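UPF0130 protein PH1069 (Pyrococcus horikoshii, PDB 2IT2) probably methylates the N-4 position of a wyosine-pathway intermediate in phenylalanine tRNA, with S-adenosyl-L-methionine as the methyl donor. Local coordinates at residues D32-P37 with R183-L188; I45-T50 with L115-K120; P64-K69 with R152-L157; N134-S139 with I144-S149. All blocks are in the same frame, centred on the assembly; numbering follows the deposited sequence.

Interaction 1. Residues D32-P37 with R183-L188; sequences DEDIIP and RFKEKL
Asp34 and Ile35 meet Lys185 and Leu188 where a short 3-10 turn leads into helix 36-43. Ile35 stands at the N-cap position of that helix. The partner is the long C-terminal helix 167-194, whose residues 185 and 188 lie one turn apart and face the turn together. The contact thus docks the start of a short helix on the flank of a long one.

The polar part is a salt bridge. Lys185 NZ reaches Asp34 OD2 at 3.1 Å, but as a hydrogen bond this is weak. The lysine does not point straight at its partner from the backbone. Its chain bends early (chi2 -54°), then runs extended to the ammonium group. Asp34 holds CG opposite its own backbone N (chi1 -169°), which carries the carboxylate out from the turn. The carboxylate is not the main partner of the lysine. NZ also gives hydrogen bonds to the backbone oxygens of His79 and Ser55. Two backbone oxygens and, more weakly, Asp34 hold the ammonium group, which probably stabilises the charge of that carboxylate.

The apolar part lies beside the salt bridge. Ile35 turns its CG2 branch, not its longer CG1 arm, to the fork of Leu188. Ser55 of strand 48-63 touches both of these side chains, and Pro106 of strand 98-112 packs on Leu188. The methyl groups are close-packed: Ile35 CG2 lies 4.0 Å from Leu188 CD2 and 3.5 Å from Leu188 CD1, tighter than usual for two carbons.

Interaction 2. Residues I45-T50 with L115-K120; sequences IENYFT and LEDAVK
Tyr48 reaches across to the first turn of helix 115-127 and gives its hydroxyl proton to the backbone of Asp117. The bond from Tyr48 OH to Asp117 O is 2.7 Å long. The hydroxyl sits above the carbonyl plane, with a C=O...OH angle of 113°. The carbonyl oxygen lies at the edge of the tyrosine ring, near its plane. This buried ring is the tight side of the contact, and Ile42 of helix 36-43 packs against it. Tyr48 closes a type I turn that starts at Ile45, and it is the first residue of strand 48-63. That strand pairs antiparallel with strand 98-112, which helix 115-127 follows, so the contact ties the start of the helix to the neighbouring strand.

The other side is looser. Asn47, in the turn, crosses Asp117 at about a right angle. Its CB is 3.5 Å from Asp117 OD2, and the amide and carboxylate planes are 25° apart. This is van der Waals contact. A water fills the join: it donates to Tyr48 OH at 2.8 Å and to Asp117 OD1 at 2.6 Å.

Tyr48 OH thus acts as donor to the helix backbone and as acceptor from the water. Across this contact, Asp117 offers its backbone oxygen to the tyrosine and OD1 to the water. Its place in the first helical turn would probably stabilise the charge of that carboxylate.

Interaction 3. Residues P64-K69 with R152-L157; sequences PHFGDK and RMDVLL
Phe66, Asp154 and Arg152 meet at the subunit interface, where a type II turn packs against strand 153-159. The turn runs from His65 to Asp68, and Phe66 is its second residue. Phe66 holds CG opposite its backbone N (chi1 -177°), which sends the ring toward the strand. The ring comes edge first: CZ and CE1 each lie 3.5 Å from Asp154 OD1, which is in the ring plane. Ring and carboxylate planes are 79° apart. The carboxylate oxygen faces the slightly positive C-H rim of the ring, which is probably mildly favourable.

Arg152 NH2 lies 4.4 Å from Phe66 CZ and holds the same carboxylate. Its salt bridge to Asp154 OD1 is 3.3 Å long; as a hydrogen bond it is weak, though nearly straight. The stronger partner of Asp154 is Arg104. Phe66 also meets the ring of Trp100. Asp154 OD2 accepts a bond from the backbone N of Asp154 of the second subunit, and Phe66 packs on Arg152 of that subunit.

Gly67 follows Phe66 with a positive phi (92°), and glycine at the third position is typical of a type II turn.

Interaction 4. Residues N134-S139 with I144-S149; sequences NIKSIS and IVEIRS
Ser137 lays its hydroxyl against the flank of Ile144: OG is 3.6 Å from Ile144 CB and a little further from CG1. Next to it, Lys136 brings its CB to 3.7 Å from Ile144 O and touches Glu146 CB. The lysine chain then runs extended and kinks at its end, where NZ and Glu146 OE2 form a long salt bridge of 4.0 Å. Glu146 OE2 has a closer partner in His109 NE2. Asn134 and Glu146 lie side by side and point the same way, their amide and carboxylate planes 56° apart. A water sits between Asn134 OD1 and Glu146 OE1.

These residues line one face of a beta hairpin made by strands 134-138 and 143-148. The pairing is antiparallel, and a classic beta bulge interrupts it. Two residues, Lys136 and Ser137, stand opposite the single Ile144, so the Ile144 oxygen takes two amides: Lys136 N at 2.9 Å and, weakly, Ser137 N at 3.4 Å. Asn134 and Glu146 form a hydrogen-bonded pair with two backbone bonds. Ile144 N returns a bond to Ser137 O.

The other face is apolar. Ile135 CG1 and Val145 CG2 are 4.4 Å apart there, at a non-hydrogen-bonded pair. Helix 115-127 covers this face through Leu115, Ala118, Leu121 and Val122. Ile135 also makes backbone hydrogen bonds to the second subunit, and packs on Ile135 of that subunit.

Interactions 2 and 4 are neighbours, with centres 11 Å apart. Helix 115-127 joins them: Ala118 CB packs on Val145 CG2 at 3.6 Å, and Leu115 CD1 on Ile135 CD1 at 3.6 Å. Interaction 1 touches interaction 4 at the far end of the hairpin, where Lys187 NZ lies 3.1 Å from Ser149 OG, a probable hydrogen bond. Interaction 3 touches none of the others directly, though its strand segment follows that of interaction 4 in the chain. Its centre is 34 Å from that of interaction 2. Interactions 2, 3 and 4 reach one antiparallel sheet, and all three touch the second subunit. No catalytic or cofactor-binding residue is identified among the four contacts.

Interaction 1. Residues D32-P37 with R183-L188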
loop_
_atom_site.group_PDB
_atom_site.type_symbol
_atom_site.label_atom_id
_atom_site.label_comp_id
_atom_site.label_asym_id
_atom_site.label_seq_id
_atom_site.Cartn_x
_atom_site.Cartn_y
_atom_site.Cartn_z
ATOM N N ASP B 32 19.154 8.614 0.788
ATOM C CA ASP B 32 18.770 9.005 2.142
ATOM C C ASP B 32 19.791 8.358 3.080
ATOM O O ASP B 32 19.815 7.142 3.235
ATOM C CB ASP B 32 17.353 8.512 2.466
ATOM C CG ASP B 32 16.306 9.089 1.528
ATOM O OD1 ASP B 32 16.319 10.323 1.317
ATOM O OD2 ASP B 32 15.468 8.319 1.007
ATOM N N GLU B 33 20.635 9.177 3.702
ATOM C CA GLU B 33 21.685 8.674 4.587
ATOM C C GLU B 33 21.228 7.700 5.666
ATOM O O GLU B 33 21.983 6.815 6.068
ATOM C CB GLU B 33 22.418 9.834 5.256
ATOM C CG GLU B 33 21.510 10.746 6.052
ATOM C CD GLU B 33 21.126 11.981 5.273
ATOM O OE1 GLU B 33 20.660 11.832 4.127
ATOM O OE2 GLU B 33 21.290 13.101 5.801
ATOM N N ASP B 34 20.003 7.876 6.143
ATOM C CA ASP B 34 19.441 7.016 7.181
ATOM C C ASP B 34 19.556 5.525 6.868
ATOM O O ASP B 34 19.854 4.726 7.756
ATOM C CB ASP B 34 17.963 7.360 7.390
ATOM C CG ASP B 34 17.370 6.697 8.625
ATOM O OD1 ASP B 34 17.397 5.450 8.730
ATOM O OD2 ASP B 34 16.871 7.437 9.498
ATOM N N ILE B 35 19.319 5.156 5.612
ATOM C CA ILE B 35 19.358 3.754 5.213
ATOM C C ILE B 35 20.581 3.316 4.431
ATOM O O ILE B 35 20.602 2.208 3.894
ATOM C CB ILE B 35 18.116 3.377 4.392
ATOM C CG1 ILE B 35 18.036 4.245 3.130
ATOM C CG2 ILE B 35 16.879 3.513 5.258
ATOM C CD1 ILE B 35 16.872 3.907 2.220
ATOM N N ILE B 36 21.597 4.161 4.357
ATOM C CA ILE B 36 22.791 3.763 3.633
ATOM C C ILE B 36 23.374 2.474 4.222
ATOM O O ILE B 36 23.739 1.564 3.483
ATOM C CB ILE B 36 23.829 4.901 3.632
ATOM C CG1 ILE B 36 23.313 6.026 2.736
ATOM C CG2 ILE B 36 25.183 4.411 3.127
ATOM C CD1 ILE B 36 24.241 7.216 2.659
ATOM N N PRO B 37 23.466 2.374 5.559
ATOM C CA PRO B 37 24.018 1.141 6.138
ATOM C C PRO B 37 23.218 -0.103 5.738
ATOM O O PRO B 37 23.793 -1.145 5.440
ATOM C CB PRO B 37 23.945 1.406 7.633
ATOM C CG PRO B 37 24.153 2.893 7.708
ATOM C CD PRO B 37 23.280 3.403 6.599
ATOM N N ARG B 183 8.872 5.209 14.318
ATOM C CA ARG B 183 8.620 3.780 14.118
ATOM C C ARG B 183 9.283 3.282 12.833
ATOM O O ARG B 183 9.849 2.192 12.808
ATOM C CB ARG B 183 7.114 3.504 14.063
ATOM C CG ARG B 183 6.409 3.686 15.390
ATOM C CD ARG B 183 4.907 3.489 15.242
ATOM N NE ARG B 183 4.570 2.158 14.738
ATOM C CZ ARG B 183 3.334 1.751 14.467
ATOM N NH1 ARG B 183 2.307 2.571 14.655
ATOM N NH2 ARG B 183 3.123 0.523 14.010
ATOM N N PHE B 184 9.222 4.077 11.769
ATOM C CA PHE B 184 9.853 3.684 10.512
ATOM C C PHE B 184 11.351 3.495 10.720
ATOM O O PHE B 184 11.936 2.505 10.270
ATOM C CB PHE B 184 9.656 4.758 9.439
ATOM C CG PHE B 184 8.226 4.969 9.028
ATOM C CD1 PHE B 184 7.325 3.912 8.986
ATOM C CD2 PHE B 184 7.791 6.233 8.631
ATOM C CE1 PHE B 184 6.013 4.105 8.544
ATOM C CE2 PHE B 184 6.483 6.432 8.189
ATOM C CZ PHE B 184 5.597 5.372 8.149
ATOM N N LYS B 185 11.976 4.450 11.403
ATOM C CA LYS B 185 13.416 4.387 11.640
ATOM C C LYS B 185 13.805 3.187 12.492
ATOM O O LYS B 185 14.856 2.583 12.278
ATOM C CB LYS B 185 13.910 5.663 12.320
ATOM C CG LYS B 185 13.582 6.947 11.580
ATOM C CD LYS B 185 14.052 6.914 10.140
ATOM C CE LYS B 185 13.837 8.254 9.466
ATOM N NZ LYS B 185 14.303 8.257 8.053
ATOM N N GLU B 186 12.955 2.859 13.459
ATOM C CA GLU B 186 13.196 1.721 14.342
ATOM C C GLU B 186 13.124 0.425 13.552
ATOM O O GLU B 186 13.957 -0.460 13.731
ATOM C CB GLU B 186 12.149 1.668 15.451
ATOM C CG GLU B 186 12.200 2.801 16.437
ATOM C CD GLU B 186 10.874 2.969 17.147
ATOM O OE1 GLU B 186 10.259 1.943 17.502
ATOM O OE2 GLU B 186 10.444 4.123 17.359
ATOM N N LYS B 187 12.115 0.312 12.690
ATOM C CA LYS B 187 11.934 -0.877 11.866
ATOM C C LYS B 187 13.079 -1.064 10.870
ATOM O O LYS B 187 13.487 -2.193 10.587
ATOM C CB LYS B 187 10.592 -0.805 11.127
ATOM C CG LYS B 187 9.396 -0.931 12.057
ATOM C CD LYS B 187 8.084 -0.894 11.302
ATOM C CE LYS B 187 6.928 -1.138 12.262
ATOM N NZ LYS B 187 5.637 -1.114 11.537
ATOM N N LEU B 188 13.604 0.028 10.327
ATOM C CA LEU B 188 14.707 -0.098 9.383
ATOM C C LEU B 188 15.950 -0.626 10.094
ATOM O O LEU B 188 16.669 -1.468 9.556
ATOM C CB LEU B 188 14.999 1.250 8.710
ATOM C CG LEU B 188 13.946 1.738 7.700
ATOM C CD1 LEU B 188 14.148 3.224 7.413
ATOM C CD2 LEU B 188 14.037 0.914 6.418
#

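Interaction 2. Residues I45-T50 with L115-K120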
loop_
_atom_site.group_PDB
_atom_site.type_symbol
_atom_site.label_atom_id
_atom_site.label_comp_id
_atom_site.label_asym_id
_atom_site.label_seq_id
_atom_site.Cartn_x
_atom_site.Cartn_y
_atom_site.Cartn_z
ATOM N N ILE B 45 24.975 -9.404 0.752
ATOM C CA ILE B 45 24.445 -10.775 0.722
ATOM C C ILE B 45 24.444 -11.210 -0.737
ATOM O O ILE B 45 23.949 -10.502 -1.608
ATOM C CB ILE B 45 23.000 -10.860 1.292
ATOM C CG1 ILE B 45 22.972 -10.226 2.683
ATOM C CG2 ILE B 45 22.547 -12.336 1.369
ATOM C CD1 ILE B 45 23.917 -10.879 3.671
ATOM N N GLU B 46 25.001 -12.389 -0.994
ATOM C CA GLU B 46 25.147 -12.916 -2.348
ATOM C C GLU B 46 23.916 -12.940 -3.253
ATOM O O GLU B 46 23.989 -12.517 -4.401
ATOM C CB GLU B 46 25.762 -14.324 -2.283
ATOM C CG GLU B 46 26.141 -14.926 -3.627
ATOM C CD GLU B 46 26.893 -16.232 -3.472
ATOM O OE1 GLU B 46 26.313 -17.182 -2.902
ATOM O OE2 GLU B 46 28.062 -16.304 -3.912
ATOM N N ASN B 47 22.781 -13.399 -2.741
ATOM C CA ASN B 47 21.582 -13.516 -3.565
ATOM C C ASN B 47 20.627 -12.330 -3.684
ATOM O O ASN B 47 19.499 -12.504 -4.155
ATOM C CB ASN B 47 20.790 -14.742 -3.127
ATOM C CG ASN B 47 21.615 -16.001 -3.184
ATOM O OD1 ASN B 47 22.468 -16.144 -4.056
ATOM N ND2 ASN B 47 21.364 -16.923 -2.264
ATOM N N TYR B 48 21.084 -11.138 -3.313
ATOM C CA TYR B 48 20.236 -9.941 -3.380
ATOM C C TYR B 48 21.024 -8.712 -3.827
ATOM O O TYR B 48 22.243 -8.700 -3.783
ATOM C CB TYR B 48 19.668 -9.617 -1.995
ATOM C CG TYR B 48 18.916 -10.749 -1.342
ATOM C CD1 TYR B 48 17.622 -11.067 -1.737
ATOM C CD2 TYR B 48 19.511 -11.516 -0.337
ATOM C CE1 TYR B 48 16.930 -12.117 -1.165
ATOM C CE2 TYR B 48 18.826 -12.578 0.252
ATOM C CZ TYR B 48 17.533 -12.880 -0.176
ATOM O OH TYR B 48 16.872 -13.992 0.300
ATOM N N PHE B 49 20.297 -7.686 -4.266
ATOM C CA PHE B 49 20.885 -6.391 -4.637
ATOM C C PHE B 49 19.782 -5.357 -4.462
ATOM O O PHE B 49 18.604 -5.702 -4.457
ATOM C CB PHE B 49 21.455 -6.360 -6.073
ATOM C CG PHE B 49 20.445 -6.615 -7.162
ATOM C CD1 PHE B 49 19.625 -5.588 -7.632
ATOM C CD2 PHE B 49 20.341 -7.878 -7.762
ATOM C CE1 PHE B 49 18.716 -5.810 -8.673
ATOM C CE2 PHE B 49 19.432 -8.108 -8.807
ATOM C CZ PHE B 49 18.619 -7.073 -9.265
ATOM N N THR B 50 20.149 -4.092 -4.292
ATOM C CA THR B 50 19.132 -3.062 -4.109
ATOM C C THR B 50 19.000 -2.141 -5.307
ATOM O O THR B 50 19.959 -1.918 -6.051
ATOM C CB THR B 50 19.406 -2.187 -2.862
ATOM O OG1 THR B 50 20.625 -1.457 -3.043
ATOM C CG2 THR B 50 19.510 -3.045 -1.605
ATOM N N LEU B 115 13.225 -17.519 -6.709
ATOM C CA LEU B 115 11.932 -17.290 -6.097
ATOM C C LEU B 115 12.013 -17.623 -4.612
ATOM O O LEU B 115 11.401 -16.957 -3.781
ATOM C CB LEU B 115 10.862 -18.141 -6.776
ATOM C CG LEU B 115 9.452 -17.981 -6.204
ATOM C CD1 LEU B 115 8.979 -16.523 -6.307
ATOM C CD2 LEU B 115 8.515 -18.923 -6.966
ATOM N N GLU B 116 12.773 -18.660 -4.280
ATOM C CA GLU B 116 12.926 -19.020 -2.881
ATOM C C GLU B 116 13.611 -17.911 -2.075
ATOM O O GLU B 116 13.230 -17.653 -0.934
ATOM C CB GLU B 116 13.733 -20.306 -2.751
ATOM C CG GLU B 116 13.813 -20.815 -1.325
ATOM C CD GLU B 116 14.599 -22.095 -1.240
ATOM O OE1 GLU B 116 14.235 -23.044 -1.963
ATOM O OE2 GLU B 116 15.578 -22.152 -0.465
ATOM N N ASP B 117 14.628 -17.273 -2.658
ATOM C CA ASP B 117 15.343 -16.199 -1.967
ATOM C C ASP B 117 14.385 -15.045 -1.732
ATOM O O ASP B 117 14.387 -14.446 -0.668
ATOM C CB ASP B 117 16.549 -15.705 -2.778
ATOM C CG ASP B 117 17.638 -16.749 -2.899
ATOM O OD1 ASP B 117 17.921 -17.425 -1.886
ATOM O OD2 ASP B 117 18.212 -16.887 -4.001
ATOM N N ALA B 118 13.558 -14.749 -2.730
ATOM C CA ALA B 118 12.600 -13.662 -2.594
ATOM C C ALA B 118 11.613 -13.917 -1.461
ATOM O O ALA B 118 11.359 -13.042 -0.637
ATOM C CB ALA B 118 11.859 -13.467 -3.891
ATOM N N VAL B 119 11.040 -15.116 -1.415
ATOM C CA VAL B 119 10.080 -15.426 -0.358
ATOM C C VAL B 119 10.723 -15.385 1.031
ATOM O O VAL B 119 10.091 -14.971 2.005
ATOM C CB VAL B 119 9.445 -16.802 -0.594
ATOM C CG1 VAL B 119 8.528 -17.171 0.566
ATOM C CG2 VAL B 119 8.674 -16.773 -1.888
ATOM N N LYS B 120 11.975 -15.823 1.128
ATOM C CA LYS B 120 12.664 -15.777 2.407
ATOM C C LYS B 120 12.786 -14.331 2.883
ATOM O O LYS B 120 12.588 -14.051 4.056
ATOM C CB LYS B 120 14.060 -16.371 2.290
ATOM C CG LYS B 120 14.075 -17.871 2.210
ATOM C CD LYS B 120 15.492 -18.372 2.008
ATOM C CE LYS B 120 16.438 -17.893 3.111
ATOM N NZ LYS B 120 16.001 -18.316 4.471
HETATM O O HOH W 1 18.389 -16.297 0.384
#

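Interaction 3. Residues P64-K69 with R152-L157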
loop_
_atom_site.group_PDB
_atom_site.type_symbol
_atom_site.label_atom_id
_atom_site.label_comp_id
_atom_site.label_asym_id
_atom_site.label_seq_id
_atom_site.Cartn_x
_atom_site.Cartn_y
_atom_site.Cartn_z
ATOM N N PRO B 64 -4.075 19.006 -7.257
ATOM C CA PRO B 64 -5.458 19.268 -7.673
ATOM C C PRO B 64 -6.486 18.443 -6.909
ATOM O O PRO B 64 -7.485 18.972 -6.420
ATOM C CB PRO B 64 -5.433 18.942 -9.163
ATOM C CG PRO B 64 -4.386 17.875 -9.259
ATOM C CD PRO B 64 -3.298 18.417 -8.361
ATOM N N HIS B 65 -6.229 17.143 -6.818
ATOM C CA HIS B 65 -7.103 16.219 -6.109
ATOM C C HIS B 65 -6.259 15.148 -5.429
ATOM O O HIS B 65 -5.199 14.772 -5.926
ATOM C CB HIS B 65 -8.092 15.570 -7.077
ATOM C CG HIS B 65 -8.961 16.557 -7.796
ATOM N ND1 HIS B 65 -8.475 17.413 -8.752
ATOM C CD2 HIS B 65 -10.280 16.834 -7.666
ATOM C CE1 HIS B 65 -9.459 18.182 -9.192
ATOM N NE2 HIS B 65 -10.561 17.852 -8.549
ATOM N N PHE B 66 -6.733 14.660 -4.290
ATOM C CA PHE B 66 -6.007 13.644 -3.544
ATOM C C PHE B 66 -5.699 12.426 -4.407
ATOM O O PHE B 66 -6.544 11.976 -5.175
ATOM C CB PHE B 66 -6.823 13.216 -2.326
ATOM C CG PHE B 66 -6.123 12.218 -1.449
ATOM C CD1 PHE B 66 -5.055 12.601 -0.642
ATOM C CD2 PHE B 66 -6.521 10.889 -1.444
ATOM C CE1 PHE B 66 -4.394 11.666 0.157
ATOM C CE2 PHE B 66 -5.870 9.955 -0.654
ATOM C CZ PHE B 66 -4.806 10.340 0.147
ATOM N N GLY B 67 -4.487 11.895 -4.274
ATOM C CA GLY B 67 -4.099 10.731 -5.052
ATOM C C GLY B 67 -3.426 11.069 -6.369
ATOM O O GLY B 67 -2.764 10.226 -6.972
ATOM N N ASP B 68 -3.585 12.312 -6.814
ATOM C CA ASP B 68 -2.998 12.759 -8.073
ATOM C C ASP B 68 -1.592 13.321 -7.871
ATOM O O ASP B 68 -1.357 14.512 -8.074
ATOM C CB ASP B 68 -3.892 13.827 -8.711
ATOM C CG ASP B 68 -3.547 14.081 -10.163
ATOM O OD1 ASP B 68 -2.560 13.492 -10.647
ATOM O OD2 ASP B 68 -4.263 14.865 -10.824
ATOM N N LYS B 69 -0.655 12.463 -7.481
ATOM C CA LYS B 69 0.718 12.900 -7.247
ATOM C C LYS B 69 1.492 13.022 -8.553
ATOM O O LYS B 69 1.104 12.443 -9.570
ATOM C CB LYS B 69 1.435 11.919 -6.318
ATOM C CG LYS B 69 0.733 11.704 -4.987
ATOM C CD LYS B 69 1.515 10.756 -4.096
ATOM C CE LYS B 69 0.721 10.403 -2.847
ATOM N NZ LYS B 69 0.277 11.609 -2.096
ATOM N N ARG B 152 0.782 5.387 7.871
ATOM C CA ARG B 152 0.674 6.526 6.968
ATOM C C ARG B 152 -0.370 7.500 7.492
ATOM O O ARG B 152 -1.143 7.174 8.396
ATOM C CB ARG B 152 0.277 6.074 5.565
ATOM C CG ARG B 152 -1.115 5.475 5.485
ATOM C CD ARG B 152 -1.458 5.051 4.058
ATOM N NE ARG B 152 -1.637 6.196 3.169
ATOM C CZ ARG B 152 -1.723 6.111 1.844
ATOM N NH1 ARG B 152 -1.645 4.930 1.248
ATOM N NH2 ARG B 152 -1.900 7.204 1.113
HETATM N N MSE B 153 -0.370 8.700 6.924
HETATM C CA MSE B 153 -1.327 9.730 7.303
HETATM C C MSE B 153 -1.566 10.630 6.102
HETATM O O MSE B 153 -0.669 10.859 5.279
HETATM C CB MSE B 153 -0.818 10.560 8.490
HETATM C CG MSE B 153 -1.821 11.620 8.977
HETATM SE SE MSE B 153 -1.581 12.158 10.838
HETATM C CE MSE B 153 0.315 11.972 10.891
ATOM N N ASP B 154 -2.799 11.116 6.017
ATOM C CA ASP B 154 -3.254 11.988 4.950
ATOM C C ASP B 154 -4.216 12.962 5.602
ATOM O O ASP B 154 -5.369 12.604 5.865
ATOM C CB ASP B 154 -4.031 11.193 3.898
ATOM C CG ASP B 154 -3.280 9.976 3.402
ATOM O OD1 ASP B 154 -2.336 10.145 2.610
ATOM O OD2 ASP B 154 -3.634 8.842 3.799
ATOM N N VAL B 155 -3.746 14.172 5.886
ATOM C CA VAL B 155 -4.584 15.199 6.497
ATOM C C VAL B 155 -4.692 16.433 5.603
ATOM O O VAL B 155 -3.689 17.003 5.162
ATOM C CB VAL B 155 -4.033 15.631 7.869
ATOM C CG1 VAL B 155 -4.858 16.785 8.410
ATOM C CG2 VAL B 155 -4.056 14.450 8.836
ATOM N N LEU B 156 -5.927 16.838 5.335
ATOM C CA LEU B 156 -6.197 18.008 4.511
ATOM C C LEU B 156 -5.938 19.259 5.351
ATOM O O LEU B 156 -6.510 19.410 6.427
ATOM C CB LEU B 156 -7.650 17.982 4.053
ATOM C CG LEU B 156 -8.128 19.124 3.158
ATOM C CD1 LEU B 156 -7.435 19.109 1.803
ATOM C CD2 LEU B 156 -9.627 18.966 2.994
ATOM N N LEU B 157 -5.081 20.150 4.864
ATOM C CA LEU B 157 -4.744 21.368 5.608
ATOM C C LEU B 157 -5.439 22.617 5.073
ATOM O O LEU B 157 -5.601 23.602 5.793
ATOM C CB LEU B 157 -3.225 21.601 5.582
ATOM C CG LEU B 157 -2.321 20.518 6.183
ATOM C CD1 LEU B 157 -0.851 20.914 6.021
ATOM C CD2 LEU B 157 -2.680 20.318 7.661
#

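Interaction 4. Residues N134-S139 with I144-S149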
loop_
_atom_site.group_PDB
_atom_site.type_symbol
_atom_site.label_atom_id
_atom_site.label_comp_id
_atom_site.label_asym_id
_atom_site.label_seq_id
_atom_site.Cartn_x
_atom_site.Cartn_y
_atom_site.Cartn_z
ATOM N N ASN B 134 6.252 -7.798 -0.319
ATOM C CA ASN B 134 5.802 -8.835 -1.246
ATOM C C ASN B 134 6.671 -8.900 -2.496
ATOM O O ASN B 134 7.703 -8.249 -2.563
ATOM C CB ASN B 134 4.353 -8.539 -1.645
ATOM C CG ASN B 134 4.144 -7.083 -2.033
ATOM O OD1 ASN B 134 4.828 -6.556 -2.913
ATOM N ND2 ASN B 134 3.195 -6.423 -1.369
ATOM N N ILE B 135 6.277 -9.711 -3.474
ATOM C CA ILE B 135 7.028 -9.774 -4.718
ATOM C C ILE B 135 6.274 -8.862 -5.671
ATOM O O ILE B 135 5.164 -9.173 -6.093
ATOM C CB ILE B 135 7.086 -11.197 -5.273
ATOM C CG1 ILE B 135 7.946 -12.056 -4.334
ATOM C CG2 ILE B 135 7.614 -11.165 -6.704
ATOM C CD1 ILE B 135 7.915 -13.540 -4.637
ATOM N N LYS B 136 6.884 -7.722 -5.981
ATOM C CA LYS B 136 6.295 -6.689 -6.835
ATOM C C LYS B 136 6.277 -7.062 -8.305
ATOM O O LYS B 136 5.288 -6.847 -9.006
ATOM C CB LYS B 136 7.080 -5.370 -6.651
ATOM C CG LYS B 136 6.629 -4.183 -7.517
ATOM C CD LYS B 136 7.632 -3.026 -7.442
ATOM C CE LYS B 136 7.187 -1.842 -8.288
ATOM N NZ LYS B 136 5.867 -1.305 -7.860
ATOM N N SER B 137 7.367 -7.647 -8.774
ATOM C CA SER B 137 7.443 -7.978 -10.177
ATOM C C SER B 137 8.400 -9.109 -10.512
ATOM O O SER B 137 9.382 -9.347 -9.813
ATOM C CB SER B 137 7.835 -6.714 -10.953
ATOM O OG SER B 137 9.037 -6.145 -10.454
ATOM N N ILE B 138 8.091 -9.814 -11.592
ATOM C CA ILE B 138 8.951 -10.884 -12.055
ATOM C C ILE B 138 9.031 -10.741 -13.559
ATOM O O ILE B 138 8.026 -10.883 -14.247
ATOM C CB ILE B 138 8.382 -12.260 -11.733
ATOM C CG1 ILE B 138 8.101 -12.380 -10.234
ATOM C CG2 ILE B 138 9.377 -13.319 -12.157
ATOM C CD1 ILE B 138 7.576 -13.744 -9.832
ATOM N N SER B 139 10.220 -10.444 -14.063
ATOM C CA SER B 139 10.420 -10.258 -15.492
ATOM C C SER B 139 11.550 -11.168 -15.924
ATOM O O SER B 139 11.985 -12.035 -15.156
ATOM C CB SER B 139 10.785 -8.791 -15.783
ATOM O OG SER B 139 12.086 -8.438 -15.324
ATOM N N ILE B 144 11.782 -8.453 -8.382
ATOM C CA ILE B 144 11.876 -7.413 -7.358
ATOM C C ILE B 144 10.938 -7.669 -6.198
ATOM O O ILE B 144 9.756 -7.978 -6.383
ATOM C CB ILE B 144 11.547 -5.993 -7.941
ATOM C CG1 ILE B 144 12.551 -5.615 -9.040
ATOM C CG2 ILE B 144 11.547 -4.932 -6.826
ATOM C CD1 ILE B 144 13.983 -5.541 -8.586
ATOM N N VAL B 145 11.512 -7.573 -5.005
ATOM C CA VAL B 145 10.792 -7.693 -3.751
ATOM C C VAL B 145 10.637 -6.243 -3.266
ATOM O O VAL B 145 11.583 -5.450 -3.348
ATOM C CB VAL B 145 11.614 -8.461 -2.703
ATOM C CG1 VAL B 145 11.039 -8.228 -1.321
ATOM C CG2 VAL B 145 11.606 -9.947 -3.034
ATOM N N GLU B 146 9.444 -5.887 -2.806
ATOM C CA GLU B 146 9.193 -4.538 -2.276
ATOM C C GLU B 146 8.950 -4.691 -0.786
ATOM O O GLU B 146 8.183 -5.561 -0.368
ATOM C CB GLU B 146 7.958 -3.904 -2.923
ATOM C CG GLU B 146 7.634 -2.496 -2.439
ATOM C CD GLU B 146 6.537 -1.867 -3.267
ATOM O OE1 GLU B 146 5.378 -2.320 -3.159
ATOM O OE2 GLU B 146 6.832 -0.929 -4.037
ATOM N N ILE B 147 9.620 -3.857 0.009
ATOM C CA ILE B 147 9.497 -3.855 1.470
ATOM C C ILE B 147 8.845 -2.524 1.847
ATOM O O ILE B 147 9.335 -1.455 1.475
ATOM C CB ILE B 147 10.889 -3.980 2.124
ATOM C CG1 ILE B 147 11.516 -5.320 1.726
ATOM C CG2 ILE B 147 10.791 -3.830 3.643
ATOM C CD1 ILE B 147 12.930 -5.509 2.227
ATOM N N ARG B 148 7.737 -2.590 2.576
ATOM C CA ARG B 148 6.998 -1.386 2.941
ATOM C C ARG B 148 6.178 -1.631 4.200
ATOM O O ARG B 148 5.762 -2.761 4.460
ATOM C CB ARG B 148 6.087 -1.013 1.767
ATOM C CG ARG B 148 5.386 0.324 1.870
ATOM C CD ARG B 148 4.738 0.680 0.536
ATOM N NE ARG B 148 3.642 -0.218 0.191
ATOM C CZ ARG B 148 2.411 -0.142 0.691
ATOM N NH1 ARG B 148 2.090 0.799 1.572
ATOM N NH2 ARG B 148 1.496 -1.022 0.309
ATOM N N SER B 149 5.946 -0.568 4.971
ATOM C CA SER B 149 5.177 -0.638 6.213
ATOM C C SER B 149 3.764 -0.098 5.984
ATOM O O SER B 149 3.494 0.546 4.967
ATOM C CB SER B 149 5.881 0.170 7.316
ATOM O OG SER B 149 5.412 -0.189 8.610
HETATM O O HOH W 2 4.683 -4.548 -4.466
#